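Local atomic coordinates of cysteine desulfurase (Thermococcus onnurineus, PDB entry 5B89), a protein that probably catalyses the pyridoxal-phosphate-dependent transfer of sulfur from L-cysteine to a sulfur carrier, leaving L-alanine. Residues Q213-M218 with K236-P241; E313-K318 with F394-S399; D30-N35 with T48-V53; D91-K96 with M218-K223. One frame throughout, in Å; residues are numbered along the deposited sequence.

Interaction 1 (Q213-M218 with K236-P241). With PLP (pyridoxal-5'-phosphate), chain G; ALA (alanine), chain H.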
# COMPACT_ATOMS: atom_id res chain seq x y z
N GLN B 213 -9.00 -12.22 9.40
CA GLN B 213 -8.71 -12.88 10.69
C GLN B 213 -8.54 -14.34 10.62
O GLN B 213 -8.11 -14.99 11.62
CB GLN B 213 -9.73 -12.56 11.71
CG GLN B 213 -9.67 -11.21 12.15
CD GLN B 213 -8.27 -10.79 12.70
OE1 GLN B 213 -7.37 -11.61 13.21
NE2 GLN B 213 -8.06 -9.48 12.60
N SER B 214 -8.80 -14.94 9.48
CA SER B 214 -8.58 -16.33 9.27
C SER B 214 -7.20 -16.71 8.62
O SER B 214 -6.58 -17.73 8.97
CB SER B 214 -9.65 -17.00 8.47
OG SER B 214 -9.86 -16.36 7.24
N ALA B 215 -6.73 -15.91 7.66
CA ALA B 215 -5.53 -16.26 6.96
C ALA B 215 -4.34 -16.41 7.93
O ALA B 215 -4.11 -15.51 8.79
CB ALA B 215 -5.22 -15.18 5.95
N GLY B 216 -3.62 -17.52 7.78
CA GLY B 216 -2.50 -17.80 8.70
C GLY B 216 -2.85 -18.43 10.01
O GLY B 216 -1.92 -18.83 10.78
N HIS B 217 -4.13 -18.50 10.36
CA HIS B 217 -4.58 -19.10 11.62
C HIS B 217 -5.33 -20.39 11.37
O HIS B 217 -5.49 -21.18 12.34
CB HIS B 217 -5.51 -18.15 12.36
CG HIS B 217 -4.84 -16.92 12.87
ND1 HIS B 217 -4.00 -16.92 13.99
CD2 HIS B 217 -4.94 -15.65 12.50
CE1 HIS B 217 -3.60 -15.70 14.20
NE2 HIS B 217 -4.14 -14.91 13.31
N MET B 218 -5.83 -20.60 10.17
CA MET B 218 -6.59 -21.85 9.80
C MET B 218 -6.58 -21.91 8.29
O MET B 218 -6.19 -20.95 7.60
CB MET B 218 -8.01 -21.71 10.38
CG MET B 218 -8.74 -20.51 9.85
SD MET B 218 -10.35 -20.22 10.71
CE MET B 218 -9.62 -19.62 12.26
N LYS B 236 -1.21 -9.66 9.61
CA LYS B 236 -1.96 -10.42 10.60
C LYS B 236 -1.47 -11.86 10.69
O LYS B 236 -0.34 -12.04 10.88
CB LYS B 236 -3.46 -10.28 10.36
CG LYS B 236 -3.97 -8.85 10.68
CD LYS B 236 -5.43 -8.62 10.43
CE LYS B 236 -5.88 -7.19 10.76
NZ LYS B 236 -7.29 -7.32 11.13
N GLY B 237 -2.35 -12.86 10.56
CA GLY B 237 -1.91 -14.18 10.77
C GLY B 237 -0.76 -14.68 9.93
O GLY B 237 0.01 -15.55 10.36
N PRO B 238 -0.60 -14.21 8.67
CA PRO B 238 0.50 -14.72 7.83
C PRO B 238 1.92 -14.34 8.31
O PRO B 238 2.88 -14.76 7.65
CB PRO B 238 0.25 -14.08 6.43
CG PRO B 238 -1.23 -13.91 6.41
CD PRO B 238 -1.59 -13.51 7.82
N MET B 239 2.04 -13.48 9.33
CA MET B 239 3.34 -13.14 9.96
C MET B 239 4.17 -12.33 8.90
O MET B 239 5.41 -12.40 8.94
CB MET B 239 4.15 -14.38 10.47
CG MET B 239 3.41 -14.87 11.69
SD MET B 239 4.47 -16.16 12.47
CE MET B 239 3.35 -17.28 13.21
N GLY B 240 3.54 -11.58 8.05
CA GLY B 240 4.17 -10.70 7.09
C GLY B 240 4.26 -9.30 7.61
O GLY B 240 3.88 -8.92 8.67
N PRO B 241 4.83 -8.47 6.71
CA PRO B 241 5.00 -7.04 7.00
C PRO B 241 3.75 -6.23 6.89
O PRO B 241 2.71 -6.76 6.38
CB PRO B 241 6.03 -6.53 5.99
CG PRO B 241 5.70 -7.39 4.80
CD PRO B 241 5.33 -8.81 5.37
N1 PLP G . -11.66 -7.44 8.64
C2 PLP G . -11.38 -8.18 9.75
C2A PLP G . -12.26 -9.34 10.14
C3 PLP G . -10.27 -7.78 10.51
O3 PLP G . -9.95 -8.49 11.63
C4 PLP G . -9.45 -6.71 10.08
C4A PLP G . -8.26 -6.27 11.02
C5 PLP G . -9.78 -6.05 8.87
C6 PLP G . -10.90 -6.41 8.15
C5A PLP G . -8.93 -4.87 8.42
O4P PLP G . -7.59 -5.35 8.08
P PLP G . -6.63 -4.20 7.70
O1P PLP G . -5.36 -4.89 7.49
O2P PLP G . -6.60 -3.28 8.92
O3P PLP G . -7.18 -3.50 6.54
N ALA H . -8.80 -6.07 12.44
CA ALA H . -7.85 -5.53 13.53
C ALA H . -8.45 -5.18 14.91
O ALA H . -9.56 -5.71 15.17
CB ALA H . -6.98 -4.32 13.14
OXT ALA H . -7.88 -4.51 15.84
O HOH W 1 -5.11 -13.39 10.15
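K236 and Q213 both carry CG anti to their carbonyl carbons, but their chains then differ. K236 runs extended to its tip, whereas Q213 bends at chi2 (-55°). The two side chains cross at about a right angle, and Q213 NE2 comes within 2.7 Å of K236 NZ; both are donors, so no hydrogen bond forms. This is the cofactor site of a class-V aminotransferase, a fold-type I pyridoxal-phosphate enzyme. K236 NZ is bonded to PLP C4A at 1.4 Å, and ALA N lies 1.5 Å from the same PLP C4A, consistent with a geminal diamine. Q213 NE2 donates to PLP O3, at a doubtfully short distance, and to T43 O. Behind the lysine the backbones meet almost without side chains. A CB on G216 or G237 would clash with the other segment. The H217 ring meets G237 obliquely, with NE2 3.5 Å from G237 CA, and its ND1 bonds to E316. A leucine in place of H217 would probably leave the buried E316 carboxylate without this donor. A215 CB touches P238 CG. Water 1 ties the two backbones, donating to A215 O at 2.7 Å and accepting from G237 N at 2.8 Å.

Interaction 2 (E313-K318 with F394-S399)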
# COMPACT_ATOMS: atom_id res chain seq x y z
N GLU B 313 -3.63 -24.05 14.44
CA GLU B 313 -5.05 -24.14 14.94
C GLU B 313 -5.13 -24.88 16.29
O GLU B 313 -5.78 -24.44 17.22
CB GLU B 313 -5.95 -24.87 13.94
CG GLU B 313 -6.01 -24.26 12.57
CD GLU B 313 -6.87 -25.03 11.56
OE1 GLU B 313 -7.96 -25.37 12.02
OE2 GLU B 313 -6.47 -25.17 10.33
N ARG B 314 -4.36 -25.96 16.39
CA ARG B 314 -4.32 -26.77 17.64
C ARG B 314 -3.75 -26.01 18.82
O ARG B 314 -4.33 -26.02 19.93
CB ARG B 314 -3.59 -28.05 17.40
CG ARG B 314 -4.52 -28.91 16.53
CD ARG B 314 -4.12 -30.39 16.39
NE ARG B 314 -2.89 -30.63 15.61
CZ ARG B 314 -2.83 -30.67 14.28
NH1 ARG B 314 -3.94 -30.54 13.52
NH2 ARG B 314 -1.63 -30.89 13.72
N GLN B 315 -2.64 -25.27 18.60
CA GLN B 315 -2.10 -24.52 19.65
C GLN B 315 -3.02 -23.46 20.14
O GLN B 315 -3.22 -23.18 21.28
CB GLN B 315 -0.71 -23.94 19.24
CG GLN B 315 -0.07 -23.03 20.25
CD GLN B 315 0.46 -23.70 21.53
OE1 GLN B 315 0.29 -24.94 21.68
NE2 GLN B 315 0.96 -22.94 22.42
N GLU B 316 -3.62 -22.71 19.17
CA GLU B 316 -4.57 -21.67 19.50
C GLU B 316 -5.77 -22.19 20.30
O GLU B 316 -6.19 -21.48 21.22
CB GLU B 316 -4.97 -20.87 18.22
CG GLU B 316 -3.79 -20.00 17.69
CD GLU B 316 -4.19 -19.13 16.55
OE1 GLU B 316 -3.35 -18.72 15.77
OE2 GLU B 316 -5.34 -18.75 16.45
N HIS B 317 -6.27 -23.35 19.93
CA HIS B 317 -7.39 -23.89 20.63
C HIS B 317 -7.02 -24.16 22.10
O HIS B 317 -7.77 -23.91 22.93
CB HIS B 317 -7.81 -25.18 19.96
CG HIS B 317 -8.81 -25.92 20.75
ND1 HIS B 317 -8.52 -27.07 21.43
CD2 HIS B 317 -10.06 -25.58 21.08
CE1 HIS B 317 -9.58 -27.44 22.11
NE2 HIS B 317 -10.53 -26.55 21.91
N LYS B 318 -5.83 -24.68 22.34
CA LYS B 318 -5.40 -24.94 23.71
C LYS B 318 -5.38 -23.66 24.50
O LYS B 318 -5.75 -23.63 25.62
CB LYS B 318 -4.01 -25.60 23.77
CG LYS B 318 -3.88 -27.00 23.23
CD LYS B 318 -2.46 -27.50 23.33
CE LYS B 318 -2.25 -28.75 22.52
NZ LYS B 318 -0.84 -29.24 22.45
N PHE B 394 -4.45 -14.55 20.08
CA PHE B 394 -3.29 -15.39 19.98
C PHE B 394 -2.75 -15.80 18.63
O PHE B 394 -3.40 -15.68 17.65
CB PHE B 394 -3.65 -16.71 20.69
CG PHE B 394 -4.27 -16.56 22.06
CD1 PHE B 394 -3.58 -16.01 23.10
CD2 PHE B 394 -5.53 -17.07 22.31
CE1 PHE B 394 -4.15 -15.90 24.35
CE2 PHE B 394 -6.11 -16.96 23.55
CZ PHE B 394 -5.42 -16.38 24.57
N HIS B 395 -1.53 -16.32 18.68
CA HIS B 395 -0.88 -16.96 17.56
C HIS B 395 -0.11 -18.18 18.12
O HIS B 395 -0.06 -18.39 19.26
CB HIS B 395 -0.00 -16.05 16.67
CG HIS B 395 -0.01 -16.48 15.24
ND1 HIS B 395 0.04 -15.62 14.16
CD2 HIS B 395 -0.10 -17.71 14.72
CE1 HIS B 395 -0.05 -16.32 13.05
NE2 HIS B 395 -0.15 -17.58 13.37
N VAL B 396 0.46 -18.94 17.21
CA VAL B 396 1.18 -20.17 17.51
C VAL B 396 2.35 -20.03 18.45
O VAL B 396 2.72 -20.97 19.08
CB VAL B 396 1.54 -20.92 16.20
CG1 VAL B 396 2.64 -20.22 15.44
CG2 VAL B 396 1.92 -22.38 16.48
N TYR B 397 2.90 -18.85 18.52
CA TYR B 397 4.02 -18.54 19.41
C TYR B 397 3.63 -18.23 20.84
O TYR B 397 4.44 -18.16 21.66
CB TYR B 397 4.93 -17.42 18.84
CG TYR B 397 4.21 -16.22 18.29
CD1 TYR B 397 3.62 -15.31 19.08
CD2 TYR B 397 4.14 -16.04 16.95
CE1 TYR B 397 2.98 -14.23 18.56
CE2 TYR B 397 3.49 -14.98 16.40
CZ TYR B 397 2.92 -14.09 17.21
OH TYR B 397 2.26 -13.06 16.60
N ASN B 398 2.37 -18.01 21.11
CA ASN B 398 1.85 -17.85 22.43
C ASN B 398 1.76 -19.22 23.14
O ASN B 398 1.68 -20.23 22.57
CB ASN B 398 0.53 -17.11 22.49
CG ASN B 398 0.61 -15.71 22.02
OD1 ASN B 398 -0.14 -15.35 21.07
ND2 ASN B 398 1.47 -14.88 22.62
N SER B 399 2.03 -19.16 24.46
CA SER B 399 2.17 -20.38 25.29
C SER B 399 1.14 -20.44 26.43
O SER B 399 0.60 -19.48 26.93
CB SER B 399 3.60 -20.36 25.95
OG SER B 399 3.67 -19.42 26.96
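Q315 reaches from helix 309-329 to the turn that leads into helix 400-415. Its CG is anti to the backbone N (chi1 176°) and its chain bends at chi2, which brings the amide to the turn. Q315 NE2 donates to N398 O at 2.8 Å. The bond lies in the carbonyl plane and almost in the plane of the Q315 amide. This is the tight part of the contact. The acceptor belongs to a type I turn, H395 to N398, which N398 OD1 braces by taking the backbone N-H of H395 at 2.9 Å. S399 follows as N-cap of helix 400-415, with its OG bonded to E402 N. An alanine in place of Q315 would probably leave N398 O without this donor and take away the CG that packs on V396 O.

The rest of the packing is looser. Q315 CB meets V396 CG2 at 4.1 Å, and Q315 CG lies 3.7 Å from V396 O, a buried carbonyl that has no polar partner. The E316 carboxylate stands nearly perpendicular to the H395 ring, its OE1 3.6 Å from H395 CD2. On the helix side turned from the turn, H317 points away, while R314 and K318 are exposed.

E316 OE1 takes its hydrogen bond from H217 of the cofactor-side loop, and H395 NE2 makes a weak one to G216 O. The turn, the helix and that loop are therefore joined through one buried carboxylate and two histidines. The negative charge of E316 would probably favour a protonated imidazole at H217.

Interaction 3 (D30-N35 with T48-V53)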
# COMPACT_ATOMS: atom_id res chain seq x y z
N ASP B 30 12.53 -17.26 17.15
CA ASP B 30 12.70 -16.36 16.03
C ASP B 30 12.05 -14.98 16.23
O ASP B 30 12.12 -14.18 15.35
CB ASP B 30 12.09 -16.94 14.77
CG ASP B 30 12.82 -18.15 14.24
OD1 ASP B 30 13.99 -18.27 14.48
OD2 ASP B 30 12.20 -18.99 13.63
N ILE B 31 11.44 -14.75 17.37
CA ILE B 31 10.72 -13.51 17.67
C ILE B 31 11.21 -12.92 18.99
O ILE B 31 10.75 -13.27 20.02
CB ILE B 31 9.20 -13.78 17.74
CG1 ILE B 31 8.74 -14.46 16.44
CG2 ILE B 31 8.45 -12.48 17.90
CD1 ILE B 31 7.35 -15.05 16.51
N PRO B 32 12.14 -11.99 18.91
CA PRO B 32 12.71 -11.46 20.12
C PRO B 32 11.76 -10.83 21.04
O PRO B 32 11.90 -10.90 22.30
CB PRO B 32 13.66 -10.33 19.60
CG PRO B 32 13.98 -10.74 18.25
CD PRO B 32 12.86 -11.58 17.70
N LEU B 33 10.69 -10.17 20.57
CA LEU B 33 9.71 -9.60 21.49
C LEU B 33 9.02 -10.59 22.44
O LEU B 33 8.55 -10.12 23.46
CB LEU B 33 8.67 -8.76 20.73
CG LEU B 33 9.18 -7.37 20.42
CD1 LEU B 33 8.30 -6.72 19.26
CD2 LEU B 33 9.11 -6.48 21.66
N THR B 34 8.98 -11.86 22.10
CA THR B 34 8.36 -12.84 23.05
C THR B 34 9.17 -12.98 24.30
O THR B 34 8.60 -13.43 25.31
CB THR B 34 8.18 -14.20 22.41
OG1 THR B 34 9.43 -14.82 21.98
CG2 THR B 34 7.23 -14.11 21.13
N ASN B 35 10.40 -12.53 24.30
CA ASN B 35 11.23 -12.54 25.49
C ASN B 35 10.96 -11.34 26.32
O ASN B 35 11.46 -11.29 27.49
CB ASN B 35 12.70 -12.69 25.10
CG ASN B 35 13.57 -13.14 26.25
OD1 ASN B 35 14.51 -12.44 26.63
ND2 ASN B 35 13.22 -14.27 26.85
N THR B 48 6.52 -10.44 14.12
CA THR B 48 7.18 -10.83 12.89
C THR B 48 8.48 -11.60 13.14
O THR B 48 9.31 -11.11 13.77
CB THR B 48 7.49 -9.54 12.09
OG1 THR B 48 6.32 -8.71 11.99
CG2 THR B 48 8.03 -9.85 10.71
N PRO B 49 8.59 -12.79 12.61
CA PRO B 49 9.82 -13.59 12.83
C PRO B 49 10.99 -12.98 12.06
O PRO B 49 10.89 -12.45 10.97
CB PRO B 49 9.43 -14.94 12.26
CG PRO B 49 8.05 -14.86 11.76
CD PRO B 49 7.53 -13.48 11.89
N LYS B 50 12.17 -13.28 12.60
CA LYS B 50 13.40 -12.81 11.95
C LYS B 50 13.57 -13.21 10.57
O LYS B 50 14.01 -12.44 9.73
CB LYS B 50 14.61 -13.23 12.78
CG LYS B 50 14.72 -12.41 13.99
CD LYS B 50 15.82 -12.96 14.94
CE LYS B 50 17.17 -13.04 14.27
NZ LYS B 50 17.80 -11.70 14.21
N PRO B 51 13.20 -14.42 10.18
CA PRO B 51 13.37 -14.78 8.77
C PRO B 51 12.56 -13.94 7.77
O PRO B 51 12.94 -13.81 6.68
CB PRO B 51 12.92 -16.24 8.73
CG PRO B 51 13.23 -16.75 10.07
CD PRO B 51 12.97 -15.61 11.01
N VAL B 52 11.46 -13.38 8.20
CA VAL B 52 10.66 -12.55 7.33
C VAL B 52 11.38 -11.19 7.14
O VAL B 52 11.46 -10.69 6.10
CB VAL B 52 9.26 -12.38 7.92
CG1 VAL B 52 8.52 -11.28 7.18
CG2 VAL B 52 8.50 -13.72 7.89
N VAL B 53 11.92 -10.68 8.22
CA VAL B 53 12.69 -9.46 8.18
C VAL B 53 13.93 -9.66 7.29
O VAL B 53 14.19 -8.84 6.49
CB VAL B 53 13.07 -8.98 9.59
CG1 VAL B 53 13.95 -7.74 9.52
CG2 VAL B 53 11.83 -8.68 10.36
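This is a proline-rich contact between a loop and the start of a helix in this fold-type I pyridoxal-phosphate enzyme, near the interface with the second subunit. Segment 30-35 follows the short helix 25-28, and D30 and I31 meet the first turn of helix 50-62, for which P49 is the N-cap residue. A proline has no side-chain acceptor to offer at that position. The amide of the next residue is taken by the other segment: K50 N donates to D30 O at 2.9 Å, in the carbonyl plane. The same oxygen draws a CA-H...O contact from P49 CA at 3.5 Å.

Apolar atoms close round this bond. I31 CG1 rests against P49 CA at 3.9 Å. D30 CB meets P51 CD at 4.1 Å, the two side chains crossing at about a right angle. P32 CD touches K50 CG on the more exposed side. The D30 carboxylate bonds through OD2 to Y303 OH on helix 291-307; the Y303 side chain also touches P49 and P51. The nearby helix start would probably favour the negative charge of D30.

The second subunit also reaches the contact. T48 OG1 bonds to R64 of that subunit, and L61 of that subunit packs on L33 and K50. Past the contact the loop folds back on itself: I31 O accepts from T34 N, at 3.1 Å, and T34 OG1, at 2.8 Å.

Interaction 4 (D91-K96 with M218-K223)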
# COMPACT_ATOMS: atom_id res chain seq x y z
N ASP B 91 -0.78 -20.21 -4.26
CA ASP B 91 -0.83 -21.56 -3.77
C ASP B 91 -1.36 -21.67 -2.34
O ASP B 91 -2.00 -22.61 -2.04
CB ASP B 91 0.50 -22.29 -3.90
CG ASP B 91 0.92 -22.53 -5.31
OD1 ASP B 91 0.13 -22.55 -6.19
OD2 ASP B 91 2.10 -22.74 -5.50
N PHE B 92 -1.07 -20.70 -1.50
CA PHE B 92 -1.51 -20.72 -0.12
C PHE B 92 -3.04 -20.77 0.00
O PHE B 92 -3.51 -21.38 0.86
CB PHE B 92 -0.92 -19.47 0.58
CG PHE B 92 -1.21 -19.35 2.06
CD1 PHE B 92 -0.76 -20.29 2.93
CD2 PHE B 92 -1.83 -18.27 2.54
CE1 PHE B 92 -0.98 -20.15 4.27
CE2 PHE B 92 -2.04 -18.11 3.87
CZ PHE B 92 -1.62 -19.05 4.73
N ILE B 93 -3.73 -20.11 -0.91
CA ILE B 93 -5.18 -20.05 -0.91
C ILE B 93 -5.89 -20.86 -1.99
O ILE B 93 -7.03 -20.81 -2.12
CB ILE B 93 -5.75 -18.62 -0.83
CG1 ILE B 93 -5.49 -17.86 -2.11
CG2 ILE B 93 -5.12 -17.92 0.34
CD1 ILE B 93 -6.14 -16.50 -2.16
N GLY B 94 -5.11 -21.59 -2.72
CA GLY B 94 -5.70 -22.47 -3.77
C GLY B 94 -6.10 -21.72 -4.99
O GLY B 94 -6.99 -22.24 -5.80
N ALA B 95 -5.55 -20.55 -5.33
CA ALA B 95 -5.89 -19.78 -6.51
C ALA B 95 -4.86 -19.96 -7.63
O ALA B 95 -3.78 -20.49 -7.35
CB ALA B 95 -5.91 -18.32 -6.12
N LYS B 96 -5.19 -19.46 -8.78
CA LYS B 96 -4.23 -19.37 -9.89
C LYS B 96 -3.42 -18.08 -9.67
O LYS B 96 -3.93 -17.08 -9.10
CB LYS B 96 -4.91 -19.29 -11.22
CG LYS B 96 -5.81 -20.53 -11.55
CD LYS B 96 -6.44 -20.35 -12.94
CE LYS B 96 -7.33 -21.54 -13.37
NZ LYS B 96 -7.64 -21.39 -14.82
N MET B 218 -5.83 -20.60 10.17
CA MET B 218 -6.59 -21.85 9.80
C MET B 218 -6.58 -21.91 8.29
O MET B 218 -6.19 -20.95 7.60
CB MET B 218 -8.01 -21.71 10.38
CG MET B 218 -8.74 -20.51 9.85
SD MET B 218 -10.35 -20.22 10.71
CE MET B 218 -9.62 -19.62 12.26
N GLU B 219 -7.14 -22.97 7.73
CA GLU B 219 -7.16 -23.13 6.31
C GLU B 219 -8.05 -22.12 5.65
O GLU B 219 -9.21 -21.92 6.07
CB GLU B 219 -7.68 -24.53 5.95
CG GLU B 219 -7.70 -24.74 4.45
CD GLU B 219 -8.11 -26.18 4.04
OE1 GLU B 219 -8.64 -26.95 4.87
OE2 GLU B 219 -7.91 -26.52 2.86
N VAL B 220 -7.49 -21.46 4.62
CA VAL B 220 -8.22 -20.56 3.80
C VAL B 220 -8.07 -20.98 2.36
O VAL B 220 -6.95 -20.89 1.86
CB VAL B 220 -7.81 -19.07 3.99
CG1 VAL B 220 -8.51 -18.19 2.95
CG2 VAL B 220 -8.19 -18.65 5.39
N ASN B 221 -9.12 -21.54 1.72
CA ASN B 221 -8.95 -22.10 0.40
C ASN B 221 -10.13 -21.62 -0.44
O ASN B 221 -11.31 -21.86 -0.08
CB ASN B 221 -8.99 -23.61 0.47
CG ASN B 221 -8.82 -24.26 -0.87
OD1 ASN B 221 -9.70 -24.23 -1.66
ND2 ASN B 221 -7.60 -24.67 -1.19
N VAL B 222 -9.87 -20.93 -1.54
CA VAL B 222 -10.88 -20.30 -2.29
C VAL B 222 -11.93 -21.28 -2.90
O VAL B 222 -13.09 -20.91 -3.10
CB VAL B 222 -10.37 -19.32 -3.36
CG1 VAL B 222 -9.62 -18.15 -2.68
CG2 VAL B 222 -9.54 -20.04 -4.40
N LYS B 223 -11.44 -22.42 -3.31
CA LYS B 223 -12.33 -23.51 -3.89
C LYS B 223 -13.31 -24.05 -2.81
O LYS B 223 -14.56 -24.05 -3.03
CB LYS B 223 -11.46 -24.63 -4.43
CG LYS B 223 -10.44 -24.20 -5.52
CD LYS B 223 -9.39 -25.25 -6.00
CE LYS B 223 -7.92 -25.00 -5.52
NZ LYS B 223 -7.39 -25.96 -4.44
O HOH W 2 -5.50 -23.68 0.72
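I93 lays its side chain over V222 and V220, with CD1 3.9 Å from V222 CG1 and CG2 4.3 Å from V220 CG1. Its CG1 sits between the backbone N and the carbonyl carbon (chi1 70°), which turns CD1 to V222. Y248 of strand 245-249 packs against I93, A95 and V222. The contact thus seats the end of helix 73-93 on the loop between strands 206-210 and 229-233, beside the large sheet.

The backbones run close as well. V222 N donates to I93 O at 2.9 Å, with an N-H...O angle of 170°. Two CA-H...O contacts flank this bond, from I93 CA to V220 O and from N221 CA to I93 O, each 3.4 Å. G94 ends the helix in a Schellman motif with positive phi. A CB there would clash with N221 ND2, so glycine suits both the turn and the neighbour.

N221 works in two directions. Its ND2 donates to water 2 at 3.0 Å, and this water donates to F92 O at 3.0 Å. Its OD1 accepts from K224 N.

Carbonyls in the last turn of a helix lack amides further along to pair with. Here F92 O is met by water and I93 O by the amide of V222, so the loop supplies the donors that the helix end needs, one directly and one through water.

Interaction 1 is the hub, since it holds the lysine bonded to the cofactor. Interactions 2 and 4 each have centres about 13 Å from its centre, and interaction 3 about 15 Å. Interaction 2 backs it through H217 and E316, whose side chain is about 12 Å from PLP. Interaction 4 shares M218 with it, and V220 CG2 lies 3.4 Å from S214 OG. Interaction 3 meets it where M239 CB is 3.8 Å from P49 CD, and brings in the second subunit, whose T288 OG1 is hydrogen-bonded to PLP. Interactions 2 and 3 touch at Y397 CD2 and I31 CD1, 3.4 Å apart. Interactions 3 and 4 do not touch; their nearest atoms are about 12 Å apart.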